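Local coordinates for protein alpha-1,2-mannosidase (Bacteroides thetaiotaomicron, PDB 2WW2) that hydrolyses alpha-mannosidic linkages with inversion of configuration, as a calcium-dependent glycoside hydrolase of family GH92, at residues V192-Y198 and Y214-K220; A31-P35 and L124-S128; K90-R96 and V145-A149; L60-F64 and Y112-F116. One frame throughout, in Å; residues are numbered along the deposited sequence.

Contact 1: V192-Y198 and Y214-K220; sequences VIEYGTY and YTCAYLK
Y218 sets its CG between its own backbone N and carbonyl carbon (chi1 83°), a torsion that folds the phenol back over the facing strand, where G196 has no side chain to obstruct it. One ring face covers the Y195-G196 peptide, with Y218 CE2 3.4 Å from G196 N; a CB on G196 would collide with that ring atom. Strands 194-198 and 216-220 of the N-terminal domain run antiparallel, and the same two residues form a hydrogen-bonded pair, G196 N to Y218 O at 3.1 Å and Y218 N to G196 O at 2.9 Å. I193 and E194 both face K220, a classic beta bulge, in which I193 N donates to K220 O at 2.9 Å. At the other end Y198, CG trans to its N (chi1 169°), brings CE2 to 3.8 Å from Y214 CE2, at the edge of the Y198 ring; the planes are at 90°. A water joins E194 OE1 to Y218 OH, which also bonds to H205 ND1. With an alanine in place of Y218, the Y195-G196 peptide would probably lose its aromatic cover and H205 this partner. Nearby, the E194 and K220 chains run alongside each other, yet E194 OE2 and K220 NZ stay 4.8 Å apart with a water between. Across that gap their attraction is probably weak and water-relayed, while backbone bonds and the tyrosine-glycine fit bind the strands.

Contact 2: A31-P35 and L124-S128; sequences AVAVP and LSATS
V32 lays its CG1 methyl over the backbone of strand 121-126 near its end, 3.7 Å from A126 N and 3.9 Å from L124 O. With CG1 trans to its own N (chi1 177°), V32 sets this methyl against the S125-A126 peptide. From the strand, the CB of A126 points back into the loop and reaches A33 CA at 3.9 Å. V34 repeats the scheme two residues on: its CG1 approaches A126 O, and its CG2 comes to 3.4 Å from S128 OG. The loop 31-35 leads into strand 40-44 of the N-terminal beta domain and runs roughly along the segment 124-128, their directions 31° apart, without direct backbone pairing. Waters bridge the segments instead. One links backbone to backbone, taking the hydrogen of V34 N and donating to T127 O at 2.8 Å; another donates to P35 O and accepts from the hydroxyl S128 OG at 2.7 Å. The A33 carbonyl accepts from W267 NE1 on helix 256-271, whose other residues pack on S125 and T127. The hydroxyls of those two are turned elsewhere, S125 OG to Y110 O and T127 OG1 to E250 OE1.

Contact 3: K90-R96 and V145-A149; sequences KMSHKER and VVVDA
The loop 90-96, which links strands 80-86 and 98-108 of the N-terminal domain, meets strand 143-148 through a buried salt bridge between R96 and D148. The guanidinium comes end-on with two nitrogens to one oxygen: R96 NH1 reaches D148 OD2 at 2.9 Å, on the anti lone pair, and R96 NH2 reaches it at 3.2 Å. That oxygen lies in the guanidinium plane, though the carboxylate itself is turned 87° from it. A bend at chi3 (-37°) swings the arginine end round, and its NH1 also donates to M91 O at 2.8 Å, so the loop grips its own arginine. H93 CA sits over one guanidinium face, toward its rim. Within the loop S92 makes an ST turn, its OG accepting from K94 N at 3.1 Å. R96 NE bonds to R62 O, while D148 OD2 takes further bonds from Y214 OH and N48 ND2. A leucine in place of R96 would probably leave the buried D148 carboxylate without its charge mate and M91 O without this donor. Next to the salt bridge V146 fills the apolar part: its CG1 lies 4.0 Å from R96 CD, and its CG2 is 3.6 Å from K90 O, a buried carbonyl for which no polar partner is found in the model.

Contact 4: L60-F64 and Y112-F116; sequences LMRGF and YSVTF
F64, its CG trans to its carbonyl carbon (chi1 -60°), drives its ring edge into a trio of side chains from strand 111-116, where two strands of the N-terminal beta domain face each other across its apolar core. Both pair with strand 98-108, but here their CA atoms stay 8.7 Å apart even for M61 and F116, and side chains alone make the contact. In the tight part M61 CB closes on the rim of F116, 3.5 Å from F116 CE1, and F64 CZ meets V114 CG1 at 3.8 Å and F116 CZ at 4.0 Å; next to it F64 CE1 touches Y112 CE2 at 3.8 Å. V114 CG1 and Y112 CE2 lie in the F64 ring plane, so F64 is met at its rim. Towards its end M61 is less certain: it has two conformers, and the position of its CE beside Y112 holds for one of them. On the outer side L60, R62 and S113 turn their side chains away and are partly exposed, L60 packing on Q723 of a second subunit. R62 and G63 form a classic beta bulge opposite Q44. The buried phenol is satisfied beyond the contact, Y112 OH hydrogen-bonding to OE2 of E105, a ligand of a bound sodium ion.

All four contacts lie in the N-terminal domain. Contacts 2, 3 and 4 are buried, whereas contact 1 is partly open and farthest from the chain's centre, which fits its water-bridged charges. Contact 1 rests on backbone pairing, contact 2 on small side chains and waters, contact 3 on a salt bridge, contact 4 on aromatic rims. Contacts 1 and 3 share neighbouring strands, where A217 O accepts from V147 N. Contacts 2 and 4 join through the adjacent strands 111-116 and 121-126, with V32 packing on Y112. R62 ties contact 4 to contact 3, its NH1 hydrogen-bonding to H93 O.

Contact 1: V192-Y198 and Y214-K220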
loop_
_atom_site.group_PDB
_atom_site.type_symbol
_atom_site.label_atom_id
_atom_site.label_comp_id
_atom_site.label_asym_id
_atom_site.label_seq_id
_atom_site.Cartn_x
_atom_site.Cartn_y
_atom_site.Cartn_z
ATOM N N VAL A 192 4.989 62.450 6.782
ATOM C CA VAL A 192 5.899 61.546 7.449
ATOM C C VAL A 192 6.503 62.280 8.642
ATOM O O VAL A 192 7.346 63.152 8.472
ATOM C CB VAL A 192 7.013 61.106 6.485
ATOM C CG1 VAL A 192 8.046 60.234 7.205
ATOM C CG2 VAL A 192 6.415 60.368 5.280
ATOM N N ILE A 193 6.071 61.929 9.845
ATOM C CA ILE A 193 6.470 62.639 11.060
ATOM C C ILE A 193 7.866 62.250 11.531
ATOM O O ILE A 193 8.652 63.120 11.921
ATOM C CB ILE A 193 5.477 62.365 12.201
ATOM C CG1 ILE A 193 4.056 62.653 11.724
ATOM C CG2 ILE A 193 5.816 63.208 13.434
ATOM C CD1 ILE A 193 3.883 64.002 11.067
ATOM N N GLU A 194 8.163 60.947 11.517
ATOM C CA GLU A 194 9.505 60.450 11.851
ATOM C C GLU A 194 9.870 59.332 10.862
ATOM O O GLU A 194 9.000 58.791 10.185
ATOM C CB GLU A 194 9.580 59.954 13.311
ATOM C CG GLU A 194 9.242 61.058 14.326
ATOM C CD GLU A 194 9.112 60.564 15.765
ATOM O OE1 GLU A 194 9.708 59.528 16.109
ATOM O OE2 GLU A 194 8.403 61.222 16.557
ATOM N N TYR A 195 11.157 59.011 10.755
ATOM C CA TYR A 195 11.603 58.069 9.739
ATOM C C TYR A 195 13.004 57.608 10.111
ATOM O O TYR A 195 13.676 58.212 10.957
ATOM C CB TYR A 195 11.620 58.749 8.367
ATOM C CG TYR A 195 12.132 60.178 8.490
ATOM C CD1 TYR A 195 13.489 60.452 8.434
ATOM C CD2 TYR A 195 11.250 61.233 8.728
ATOM C CE1 TYR A 195 13.962 61.756 8.585
ATOM C CE2 TYR A 195 11.705 62.536 8.890
ATOM C CZ TYR A 195 13.064 62.789 8.812
ATOM O OH TYR A 195 13.528 64.077 8.973
ATOM N N GLY A 196 13.443 56.522 9.497
ATOM C CA GLY A 196 14.786 56.020 9.750
ATOM C C GLY A 196 15.099 54.828 8.874
ATOM O O GLY A 196 14.231 54.308 8.159
ATOM N N THR A 197 16.347 54.381 8.924
ATOM C CA THR A 197 16.753 53.265 8.101
ATOM C C THR A 197 17.343 52.180 8.974
ATOM O O THR A 197 17.661 52.410 10.136
ATOM C CB THR A 197 17.782 53.691 7.038
ATOM O OG1 THR A 197 18.847 54.413 7.671
ATOM C CG2 THR A 197 17.127 54.580 5.992
ATOM N N TYR A 198 17.509 51.000 8.394
ATOM C CA TYR A 198 18.046 49.851 9.102
ATOM C C TYR A 198 18.904 49.128 8.088
ATOM O O TYR A 198 18.490 48.952 6.939
ATOM C CB TYR A 198 16.883 48.962 9.574
ATOM C CG TYR A 198 17.238 47.587 10.114
ATOM C CD1 TYR A 198 17.709 47.423 11.418
ATOM C CD2 TYR A 198 17.035 46.444 9.342
ATOM C CE1 TYR A 198 18.008 46.163 11.916
ATOM C CE2 TYR A 198 17.326 45.183 9.827
ATOM C CZ TYR A 198 17.811 45.048 11.111
ATOM O OH TYR A 198 18.105 43.798 11.582
ATOM N N TYR A 214 21.211 43.806 3.525
ATOM C CA TYR A 214 19.790 43.812 3.888
ATOM C C TYR A 214 19.456 45.228 4.351
ATOM O O TYR A 214 20.144 45.764 5.225
ATOM C CB TYR A 214 19.552 42.817 5.034
ATOM C CG TYR A 214 18.112 42.709 5.529
ATOM C CD1 TYR A 214 17.029 42.792 4.649
ATOM C CD2 TYR A 214 17.842 42.489 6.875
ATOM C CE1 TYR A 214 15.696 42.685 5.128
ATOM C CE2 TYR A 214 16.549 42.372 7.347
ATOM C CZ TYR A 214 15.477 42.462 6.473
ATOM O OH TYR A 214 14.193 42.351 6.986
ATOM N N THR A 215 18.413 45.837 3.785
ATOM C CA THR A 215 17.988 47.169 4.219
ATOM C C THR A 215 16.480 47.241 4.423
ATOM O O THR A 215 15.719 46.590 3.699
ATOM C CB THR A 215 18.368 48.279 3.203
ATOM O OG1 THR A 215 17.735 48.050 1.932
ATOM C CG2 THR A 215 19.887 48.347 2.999
ATOM N N CYS A 216 16.075 48.044 5.407
ATOM C CA CYS A 216 14.685 48.401 5.640
ATOM C C CYS A 216 14.608 49.889 5.980
ATOM O O CYS A 216 15.626 50.543 6.284
ATOM C CB CYS A 216 14.096 47.578 6.803
ATOM S SG CYS A 216 14.153 45.748 6.576
ATOM N N ALA A 217 13.402 50.435 5.932
ATOM C CA ALA A 217 13.202 51.830 6.321
ATOM C C ALA A 217 11.874 51.880 7.013
ATOM O O ALA A 217 10.987 51.060 6.722
ATOM C CB ALA A 217 13.183 52.736 5.106
ATOM N N TYR A 218 11.731 52.817 7.935
ATOM C CA TYR A 218 10.425 53.025 8.550
ATOM C C TYR A 218 9.983 54.460 8.385
ATOM O O TYR A 218 10.800 55.370 8.286
ATOM C CB TYR A 218 10.420 52.622 10.035
ATOM C CG TYR A 218 10.953 53.680 10.977
ATOM C CD1 TYR A 218 10.121 54.710 11.438
ATOM C CD2 TYR A 218 12.276 53.657 11.406
ATOM C CE1 TYR A 218 10.595 55.673 12.305
ATOM C CE2 TYR A 218 12.758 54.633 12.269
ATOM C CZ TYR A 218 11.904 55.627 12.715
ATOM O OH TYR A 218 12.368 56.594 13.570
ATOM N N LEU A 219 8.668 54.634 8.357
ATOM C CA LEU A 219 8.024 55.918 8.319
ATOM C C LEU A 219 6.980 55.886 9.414
ATOM O O LEU A 219 6.307 54.870 9.585
ATOM C CB LEU A 219 7.323 56.103 6.973
ATOM C CG LEU A 219 8.303 56.096 5.800
ATOM C CD1 LEU A 219 8.345 54.705 5.167
ATOM C CD2 LEU A 219 7.886 57.135 4.799
ATOM N N LYS A 220 6.879 56.977 10.175
ATOM C CA LYS A 220 5.889 57.091 11.234
ATOM C C LYS A 220 4.875 58.174 10.863
ATOM O O LYS A 220 5.259 59.236 10.356
ATOM C CB LYS A 220 6.590 57.448 12.550
ATOM C CG LYS A 220 5.694 57.444 13.781
ATOM C CD LYS A 220 6.551 57.782 15.012
ATOM C CE LYS A 220 5.904 57.333 16.308
ATOM N NZ LYS A 220 4.681 58.125 16.610
HETATM O O HOH W 1 10.337 56.975 15.542
HETATM O O HOH W 2 5.732 60.932 16.762
HETATM O O HOH W 3 13.287 59.219 13.747
#

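Contact 2: A31-P35 and L124-S128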
loop_
_atom_site.group_PDB
_atom_site.type_symbol
_atom_site.label_atom_id
_atom_site.label_comp_id
_atom_site.label_asym_id
_atom_site.label_seq_id
_atom_site.Cartn_x
_atom_site.Cartn_y
_atom_site.Cartn_z
ATOM N N ALA A 31 -2.371 35.392 -4.892
ATOM C CA ALA A 31 -1.837 36.481 -5.708
ATOM C C ALA A 31 -2.869 37.578 -6.011
ATOM O O ALA A 31 -3.963 37.318 -6.549
ATOM C CB ALA A 31 -1.279 35.922 -7.000
ATOM N N VAL A 32 -2.503 38.804 -5.670
ATOM C CA VAL A 32 -3.260 39.989 -6.064
ATOM C C VAL A 32 -2.600 40.531 -7.337
ATOM O O VAL A 32 -1.393 40.843 -7.358
ATOM C CB VAL A 32 -3.221 41.041 -4.962
ATOM C CG1 VAL A 32 -3.963 42.331 -5.403
ATOM C CG2 VAL A 32 -3.839 40.469 -3.683
ATOM N N ALA A 33 -3.364 40.610 -8.424
ATOM C CA ALA A 33 -2.739 40.894 -9.711
ATOM C C ALA A 33 -3.784 41.296 -10.739
ATOM O O ALA A 33 -4.974 41.289 -10.450
ATOM C CB ALA A 33 -1.997 39.624 -10.225
ATOM N N VAL A 34 -3.326 41.640 -11.935
ATOM C CA VAL A 34 -4.188 41.581 -13.117
ATOM C C VAL A 34 -3.579 40.490 -13.990
ATOM O O VAL A 34 -2.439 40.095 -13.770
ATOM C CB VAL A 34 -4.305 42.931 -13.880
ATOM C CG1 VAL A 34 -5.041 43.970 -13.035
ATOM C CG2 VAL A 34 -2.914 43.470 -14.300
ATOM N N PRO A 35 -4.333 39.991 -14.979
ATOM C CA PRO A 35 -3.816 38.854 -15.739
ATOM C C PRO A 35 -2.444 39.123 -16.365
ATOM O O PRO A 35 -2.218 40.195 -16.947
ATOM C CB PRO A 35 -4.890 38.651 -16.822
ATOM C CG PRO A 35 -6.172 39.140 -16.129
ATOM C CD PRO A 35 -5.713 40.344 -15.368
ATOM N N LEU A 124 -4.947 45.978 -0.254
ATOM C CA LEU A 124 -4.154 46.375 -1.398
ATOM C C LEU A 124 -4.761 45.795 -2.667
ATOM O O LEU A 124 -5.318 44.698 -2.661
ATOM C CB LEU A 124 -2.707 45.886 -1.240
ATOM C CG LEU A 124 -2.479 44.380 -1.104
ATOM C CD1 LEU A 124 -1.147 44.037 -1.690
ATOM C CD2 LEU A 124 -2.541 43.908 0.344
ATOM N N SER A 125 -4.603 46.526 -3.762
ATOM C CA SER A 125 -5.083 46.103 -5.062
ATOM C C SER A 125 -3.960 46.397 -6.040
ATOM O O SER A 125 -3.214 47.356 -5.853
ATOM C CB SER A 125 -6.348 46.898 -5.437
ATOM O OG SER A 125 -7.448 46.467 -4.631
ATOM N N ALA A 126 -3.823 45.579 -7.078
ATOM C CA ALA A 126 -2.693 45.732 -7.987
ATOM C C ALA A 126 -3.116 46.198 -9.377
ATOM O O ALA A 126 -4.227 45.915 -9.828
ATOM C CB ALA A 126 -1.935 44.403 -8.087
ATOM N N THR A 127 -2.217 46.888 -10.064
ATOM C CA THR A 127 -2.350 47.104 -11.489
ATOM C C THR A 127 -1.310 46.146 -12.084
ATOM O O THR A 127 -0.779 45.316 -11.354
ATOM C CB THR A 127 -2.015 48.571 -11.866
ATOM O OG1 THR A 127 -0.676 48.883 -11.462
ATOM C CG2 THR A 127 -2.995 49.557 -11.174
ATOM N N SER A 128 -1.002 46.262 -13.377
ATOM C CA SER A 128 0.019 45.401 -13.996
ATOM C C SER A 128 1.370 45.540 -13.291
ATOM O O SER A 128 2.065 44.551 -13.059
ATOM C CB SER A 128 0.206 45.772 -15.475
ATOM O OG SER A 128 -0.962 45.442 -16.225
HETATM O O HOH W 4 -5.459 43.597 -8.330
HETATM O O HOH W 5 -0.410 42.514 -11.645
HETATM O O HOH W 6 -0.944 42.918 -17.300
#

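Contact 3: K90-R96 and V145-A149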
loop_
_atom_site.group_PDB
_atom_site.type_symbol
_atom_site.label_atom_id
_atom_site.label_comp_id
_atom_site.label_asym_id
_atom_site.label_seq_id
_atom_site.Cartn_x
_atom_site.Cartn_y
_atom_site.Cartn_z
ATOM N N LYS A 90 9.052 47.295 14.496
ATOM C CA LYS A 90 9.986 46.172 14.342
ATOM C C LYS A 90 10.517 46.229 12.920
ATOM O O LYS A 90 9.717 46.357 11.997
ATOM C CB LYS A 90 9.260 44.841 14.551
ATOM C CG LYS A 90 8.701 44.657 15.967
ATOM C CD LYS A 90 9.840 44.534 16.973
ATOM C CE LYS A 90 9.298 44.304 18.394
ATOM N NZ LYS A 90 10.420 44.169 19.353
ATOM N N MET A 91 11.840 46.166 12.733
ATOM C CA MET A 91 12.415 46.365 11.398
ATOM C C MET A 91 12.627 45.060 10.638
ATOM O O MET A 91 12.149 44.907 9.523
ATOM C CB MET A 91 13.764 47.122 11.462
ATOM C CG MET A 91 13.673 48.493 12.140
ATOM S SD MET A 91 12.422 49.537 11.364
ATOM C CE MET A 91 13.154 49.820 9.763
ATOM N N SER A 92 13.383 44.145 11.232
ATOM C CA SER A 92 13.777 42.910 10.552
ATOM C C SER A 92 12.594 41.988 10.289
ATOM O O SER A 92 11.680 41.876 11.116
ATOM C CB SER A 92 14.831 42.164 11.370
ATOM O OG SER A 92 15.117 40.900 10.774
ATOM N N HIS A 93 12.602 41.334 9.133
ATOM C CA HIS A 93 11.577 40.332 8.844
ATOM C C HIS A 93 11.489 39.256 9.948
ATOM O O HIS A 93 10.439 38.653 10.143
ATOM C CB HIS A 93 11.834 39.675 7.482
ATOM C CG HIS A 93 12.966 38.685 7.487
ATOM N ND1 HIS A 93 14.290 39.055 7.360
ATOM C CD2 HIS A 93 12.967 37.338 7.621
ATOM C CE1 HIS A 93 15.059 37.975 7.382
ATOM N NE2 HIS A 93 14.279 36.920 7.549
ATOM N N LYS A 94 12.595 39.023 10.663
ATOM C CA LYS A 94 12.635 38.017 11.728
ATOM C C LYS A 94 11.788 38.426 12.910
ATOM O O LYS A 94 11.377 37.577 13.685
ATOM C CB LYS A 94 14.068 37.814 12.219
ATOM C CG LYS A 94 15.040 37.367 11.133
ATOM C CD LYS A 94 15.263 35.867 11.181
ATOM C CE LYS A 94 16.476 35.468 10.345
ATOM N NZ LYS A 94 16.567 33.981 10.214
ATOM N N GLU A 95 11.541 39.728 13.046
ATOM C CA GLU A 95 10.817 40.280 14.183
ATOM C C GLU A 95 9.444 40.894 13.860
ATOM O O GLU A 95 8.692 41.194 14.787
ATOM C CB GLU A 95 11.657 41.358 14.875
ATOM C CG GLU A 95 12.868 40.812 15.572
ATOM C CD GLU A 95 13.438 41.823 16.526
ATOM O OE1 GLU A 95 14.080 42.778 16.049
ATOM O OE2 GLU A 95 13.220 41.673 17.750
ATOM N N ARG A 96 9.138 41.117 12.579
ATOM C CA ARG A 96 7.841 41.653 12.177
ATOM C C ARG A 96 6.879 40.507 12.067
ATOM O O ARG A 96 6.798 39.858 11.021
ATOM C CB ARG A 96 7.871 42.343 10.799
ATOM C CG ARG A 96 8.619 43.626 10.735
ATOM C CD ARG A 96 8.407 44.356 9.386
ATOM N NE ARG A 96 8.323 43.462 8.236
ATOM C CZ ARG A 96 9.332 43.153 7.422
ATOM N NH1 ARG A 96 10.562 43.654 7.620
ATOM N NH2 ARG A 96 9.108 42.337 6.399
ATOM N N VAL A 145 4.839 52.443 8.871
ATOM C CA VAL A 145 4.954 51.523 7.758
ATOM C C VAL A 145 6.433 51.184 7.646
ATOM O O VAL A 145 7.278 52.086 7.689
ATOM C CB VAL A 145 4.457 52.175 6.446
ATOM C CG1 VAL A 145 4.755 51.261 5.237
ATOM C CG2 VAL A 145 2.960 52.545 6.560
ATOM N N VAL A 146 6.745 49.895 7.509
ATOM C CA VAL A 146 8.108 49.457 7.264
ATOM C C VAL A 146 8.217 48.997 5.821
ATOM O O VAL A 146 7.360 48.237 5.332
ATOM C CB VAL A 146 8.523 48.291 8.179
ATOM C CG1 VAL A 146 9.883 47.695 7.733
ATOM C CG2 VAL A 146 8.571 48.754 9.640
ATOM N N VAL A 147 9.286 49.443 5.165
ATOM C CA VAL A 147 9.610 49.008 3.828
ATOM C C VAL A 147 10.852 48.112 3.936
ATOM O O VAL A 147 11.842 48.475 4.569
ATOM C CB VAL A 147 9.888 50.194 2.897
ATOM C CG1 VAL A 147 10.333 49.716 1.544
ATOM C CG2 VAL A 147 8.624 51.092 2.747
ATOM N N ASP A 148 10.771 46.928 3.345
ATOM C CA ASP A 148 11.813 45.918 3.482
ATOM C C ASP A 148 12.286 45.644 2.065
ATOM O O ASP A 148 11.520 45.163 1.229
ATOM C CB ASP A 148 11.217 44.675 4.167
ATOM C CG ASP A 148 12.216 43.529 4.313
ATOM O OD1 ASP A 148 13.076 43.353 3.422
ATOM O OD2 ASP A 148 12.129 42.800 5.330
ATOM N N ALA A 149 13.545 45.996 1.776
ATOM C CA ALA A 149 14.064 45.879 0.419
ATOM C C ALA A 149 14.830 44.573 0.211
ATOM O O ALA A 149 15.512 44.396 -0.805
ATOM C CB ALA A 149 14.945 47.124 0.054
#

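Contact 4: L60-F64 and Y112-F116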
loop_
_atom_site.group_PDB
_atom_site.type_symbol
_atom_site.label_atom_id
_atom_site.label_comp_id
_atom_site.label_asym_id
_atom_site.label_seq_id
_atom_site.Cartn_x
_atom_site.Cartn_y
_atom_site.Cartn_z
ATOM N N LEU A 60 0.817 34.510 11.701
ATOM C CA LEU A 60 1.595 35.717 11.962
ATOM C C LEU A 60 2.042 36.292 10.622
ATOM O O LEU A 60 2.675 35.595 9.827
ATOM C CB LEU A 60 2.821 35.405 12.816
ATOM C CG LEU A 60 2.539 34.830 14.224
ATOM C CD1 LEU A 60 3.849 34.391 14.895
ATOM C CD2 LEU A 60 1.824 35.863 15.083
ATOM N N MET A 61 1.701 37.549 10.375
ATOM C CA MET A 61 2.050 38.170 9.107
ATOM C C MET A 61 3.312 39.009 9.236
ATOM O O MET A 61 3.524 39.665 10.246
ATOM C CB MET A 61 0.903 39.040 8.604
ATOM C CG MET A 61 1.110 39.474 7.176
ATOM S SD MET A 61 0.540 38.227 6.043
ATOM C CE MET A 61 -1.250 38.259 6.327
ATOM N N ARG A 62 4.166 38.977 8.207
ATOM C CA ARG A 62 5.420 39.753 8.228
ATOM C C ARG A 62 5.450 40.905 7.226
ATOM O O ARG A 62 6.219 41.862 7.394
ATOM C CB ARG A 62 6.631 38.872 7.890
ATOM C CG ARG A 62 6.750 37.631 8.733
ATOM C CD ARG A 62 8.077 36.941 8.459
ATOM N NE ARG A 62 8.019 35.576 8.963
ATOM C CZ ARG A 62 8.852 35.072 9.858
ATOM N NH1 ARG A 62 9.833 35.818 10.360
ATOM N NH2 ARG A 62 8.702 33.817 10.239
ATOM N N GLY A 63 4.676 40.801 6.154
ATOM C CA GLY A 63 4.685 41.873 5.159
ATOM C C GLY A 63 3.767 41.614 3.981
ATOM O O GLY A 63 3.131 40.551 3.898
ATOM N N PHE A 64 3.718 42.585 3.071
ATOM C CA PHE A 64 3.017 42.434 1.811
ATOM C C PHE A 64 4.042 42.600 0.715
ATOM O O PHE A 64 4.614 43.663 0.559
ATOM C CB PHE A 64 1.863 43.435 1.700
ATOM C CG PHE A 64 0.859 43.254 2.791
ATOM C CD1 PHE A 64 -0.217 42.390 2.625
ATOM C CD2 PHE A 64 1.025 43.908 4.013
ATOM C CE1 PHE A 64 -1.140 42.204 3.660
ATOM C CE2 PHE A 64 0.123 43.729 5.048
ATOM C CZ PHE A 64 -0.972 42.878 4.873
ATOM N N TYR A 112 -6.707 42.213 -1.704
ATOM C CA TYR A 112 -6.532 41.434 -0.497
ATOM C C TYR A 112 -6.689 42.362 0.704
ATOM O O TYR A 112 -6.034 43.410 0.780
ATOM C CB TYR A 112 -5.138 40.795 -0.489
ATOM C CG TYR A 112 -4.855 39.998 0.779
ATOM C CD1 TYR A 112 -5.090 38.624 0.834
ATOM C CD2 TYR A 112 -4.362 40.626 1.919
ATOM C CE1 TYR A 112 -4.839 37.884 2.008
ATOM C CE2 TYR A 112 -4.091 39.901 3.093
ATOM C CZ TYR A 112 -4.326 38.540 3.123
ATOM O OH TYR A 112 -4.070 37.844 4.275
ATOM N N SER A 113 -7.576 41.992 1.631
ATOM C CA SER A 113 -7.824 42.813 2.818
ATOM C C SER A 113 -7.648 41.930 4.067
ATOM O O SER A 113 -8.057 40.767 4.075
ATOM C CB SER A 113 -9.241 43.399 2.767
ATOM O OG SER A 113 -9.554 44.124 3.953
ATOM N N VAL A 114 -7.007 42.464 5.098
ATOM C CA VAL A 114 -6.871 41.729 6.361
ATOM C C VAL A 114 -6.930 42.721 7.517
ATOM O O VAL A 114 -6.470 43.868 7.391
ATOM C CB VAL A 114 -5.574 40.891 6.388
ATOM C CG1 VAL A 114 -4.340 41.812 6.348
ATOM C CG2 VAL A 114 -5.522 39.969 7.613
ATOM N N THR A 115 -7.529 42.302 8.626
ATOM C CA THR A 115 -7.510 43.100 9.850
ATOM C C THR A 115 -6.783 42.281 10.894
ATOM O O THR A 115 -7.133 41.112 11.156
ATOM C CB THR A 115 -8.931 43.416 10.316
ATOM O OG1 THR A 115 -9.616 44.078 9.250
ATOM C CG2 THR A 115 -8.934 44.304 11.580
ATOM N N PHE A 116 -5.730 42.863 11.452
ATOM C CA PHE A 116 -4.932 42.170 12.438
ATOM C C PHE A 116 -5.639 42.118 13.775
ATOM O O PHE A 116 -6.629 42.827 13.997
ATOM C CB PHE A 116 -3.539 42.823 12.522
ATOM C CG PHE A 116 -2.778 42.734 11.222
ATOM C CD1 PHE A 116 -2.054 41.598 10.916
ATOM C CD2 PHE A 116 -2.823 43.777 10.294
ATOM C CE1 PHE A 116 -1.358 41.498 9.720
ATOM C CE2 PHE A 116 -2.136 43.690 9.088
ATOM C CZ PHE A 116 -1.401 42.541 8.801
#